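Local coordinates for phage-like element PBSX protein XkdH (Bacillus subtilis, PDB 3F3B), which is of unknown function but belongs to a phage barrel-type family and probably serves as a structural component of the defective phage-like particle PBSX, at residues I60-E63 against P64-T67. Numbering follows the deposited sequence.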
ATOM      1  N   ILE A  60       0.041 -19.331  -4.281  1.00 41.68           N
ATOM      2  CA  ILE A  60       0.375 -19.301  -2.863  1.00 44.15           C
ATOM      3  C   ILE A  60      -0.037 -20.565  -2.123  1.00 45.55           C
ATOM      4  O   ILE A  60       0.191 -20.686  -0.922  1.00 48.15           O
ATOM      5  CB  ILE A  60      -0.266 -18.078  -2.160  1.00 45.02           C
ATOM      6  CG1 ILE A  60      -1.777 -18.282  -2.004  1.00 44.68           C
ATOM      7  CG2 ILE A  60       0.008 -16.813  -2.970  1.00 44.55           C
ATOM      8  CD1 ILE A  60      -2.476 -17.152  -1.256  1.00 44.40           C
ATOM      9  N   GLN A  61      -0.643 -21.505  -2.836  1.00 46.63           N
ATOM     10  CA  GLN A  61      -1.067 -22.757  -2.223  1.00 47.67           C
ATOM     11  C   GLN A  61      -1.310 -23.819  -3.291  1.00 48.85           C
ATOM     12  O   GLN A  61      -1.605 -23.492  -4.444  1.00 49.12           O
ATOM     13  CB  GLN A  61      -2.352 -22.547  -1.416  1.00 48.80           C
ATOM     14  CG  GLN A  61      -2.838 -23.798  -0.686  1.00 50.15           C
ATOM     15  CD  GLN A  61      -4.236 -23.644  -0.115  1.00 50.73           C
ATOM     16  OE1 GLN A  61      -4.520 -22.703   0.635  1.00 50.69           O
ATOM     17  NE2 GLN A  61      -5.119 -24.575  -0.461  1.00 50.04           N
ATOM     18  N   GLU A  62      -1.177 -25.086  -2.905  1.00 49.28           N
ATOM     19  CA  GLU A  62      -1.403 -26.201  -3.823  1.00 50.83           C
ATOM     20  C   GLU A  62      -2.303 -27.252  -3.176  1.00 51.52           C
ATOM     21  O   GLU A  62      -2.436 -27.308  -1.953  1.00 50.27           O
ATOM     22  CB  GLU A  62      -0.074 -26.849  -4.237  1.00 51.17           C
ATOM     23  CG  GLU A  62       0.776 -26.015  -5.189  1.00 52.61           C
ATOM     24  CD  GLU A  62       2.135 -26.642  -5.471  1.00 54.16           C
ATOM     25  OE1 GLU A  62       2.926 -26.808  -4.521  1.00 56.37           O
ATOM     26  OE2 GLU A  62       2.423 -26.970  -6.642  1.00 53.77           O
ATOM     27  N   GLU A  63      -2.929 -28.071  -4.013  1.00 53.25           N
ATOM     28  CA  GLU A  63      -3.815 -29.135  -3.555  1.00 54.55           C
ATOM     29  C   GLU A  63      -4.710 -28.673  -2.409  1.00 53.12           C
ATOM     30  O   GLU A  63      -4.553 -29.120  -1.274  1.00 55.03           O
ATOM     31  CB  GLU A  63      -2.988 -30.344  -3.102  1.00 56.88           C
ATOM     32  CG  GLU A  63      -1.830 -30.683  -4.035  1.00 61.94           C
ATOM     33  CD  GLU A  63      -1.143 -31.984  -3.669  1.00 64.81           C
ATOM     34  OE1 GLU A  63      -0.046 -32.256  -4.206  1.00 66.25           O
ATOM     35  OE2 GLU A  63      -1.708 -32.742  -2.850  1.00 66.94           O
ATOM     36  N   PRO A  64      -5.668 -27.777  -2.691  1.00 50.81           N
ATOM     37  CA  PRO A  64      -5.952 -27.184  -4.000  1.00 48.19           C
ATOM     38  C   PRO A  64      -5.074 -25.974  -4.303  1.00 45.48           C
ATOM     39  O   PRO A  64      -4.427 -25.421  -3.413  1.00 45.09           O
ATOM     40  CB  PRO A  64      -7.419 -26.806  -3.879  1.00 48.98           C
ATOM     41  CG  PRO A  64      -7.485 -26.323  -2.466  1.00 49.13           C
ATOM     42  CD  PRO A  64      -6.703 -27.389  -1.715  1.00 50.05           C
ATOM     43  N   ASP A  65      -5.068 -25.564  -5.565  1.00 42.60           N
ATOM     44  CA  ASP A  65      -4.278 -24.423  -6.002  1.00 40.96           C
ATOM     45  C   ASP A  65      -4.895 -23.102  -5.585  1.00 40.59           C
ATOM     46  O   ASP A  65      -6.104 -22.994  -5.422  1.00 41.80           O
ATOM     47  CB  ASP A  65      -4.133 -24.434  -7.520  1.00 40.28           C
ATOM     48  CG  ASP A  65      -3.120 -25.437  -7.998  1.00 38.62           C
ATOM     49  OD1 ASP A  65      -2.986 -25.596  -9.228  1.00 39.02           O
ATOM     50  OD2 ASP A  65      -2.457 -26.063  -7.142  1.00 38.42           O
ATOM     51  N   GLN A  66      -4.050 -22.094  -5.423  1.00 39.34           N
ATOM     52  CA  GLN A  66      -4.512 -20.767  -5.045  1.00 38.15           C
ATOM     53  C   GLN A  66      -3.630 -19.724  -5.703  1.00 36.49           C
ATOM     54  O   GLN A  66      -2.408 -19.725  -5.530  1.00 36.78           O
ATOM     55  CB  GLN A  66      -4.458 -20.580  -3.529  1.00 39.71           C
ATOM     56  CG  GLN A  66      -5.431 -21.434  -2.762  1.00 42.39           C
ATOM     57  CD  GLN A  66      -6.175 -20.632  -1.720  1.00 44.30           C
ATOM     58  OE1 GLN A  66      -5.569 -19.895  -0.933  1.00 46.26           O
ATOM     59  NE2 GLN A  66      -7.497 -20.772  -1.699  1.00 44.55           N
ATOM     60  N   THR A  67      -4.247 -18.832  -6.458  1.00 33.28           N
ATOM     61  CA  THR A  67      -3.490 -17.799  -7.126  1.00 32.64           C
ATOM     62  C   THR A  67      -4.027 -16.430  -6.786  1.00 32.46           C
ATOM     63  O   THR A  67      -5.230 -16.199  -6.835  1.00 31.62           O
ATOM     64  CB  THR A  67      -3.507 -18.007  -8.643  1.00 33.57           C
ATOM     65  OG1 THR A  67      -2.728 -19.172  -8.960  1.00 32.28           O
ATOM     66  CG2 THR A  67      -2.922 -16.791  -9.361  1.00 32.01           C
TER
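Ile60 and Gln66 begin the backbone bonding at this hairpin end: Ile60 N donates to Gln66 O at 2.8 Å, with an N-H...O angle of 156°. A second bond, from Gln66 N to Gln61 O (3.0 Å), is more bent, and its donor lies above the carbonyl plane. Gln66 thus serves two successive residues, a pattern resembling a classic beta bulge. Gln61 O also receives a CA-H...O contact from Asp65 CA at 3.2 Å. Glu62 to Asp65 then form the turn, which reverses through a cis peptide bond between Glu63 and Pro64.

Among side chains, the two glutamines dominate. They share one face, where Gln61 CB meets Gln66 CG at 3.5 Å. With CG anti to the backbone N (chi1 -178°), the extended Gln61 chain carries its amide beside that of Gln66. The amide planes are 18° apart and stacked, Gln66 CD lying 3.5 Å from Gln61 OE1; the two OE1 oxygens, 3.4 Å apart, probably oppose each other electrostatically. Ile60 CG1 adds an aliphatic contact with Gln66 CB at 3.8 Å.

The carboxylates of Glu62 and Asp65 probably repel mildly, at 5.0 Å between OE2 and OD2. This exposed tip, joining strands 48-61 and 66-77, is held mainly by backbone bonds and glutamine packing, with no touching residue buried.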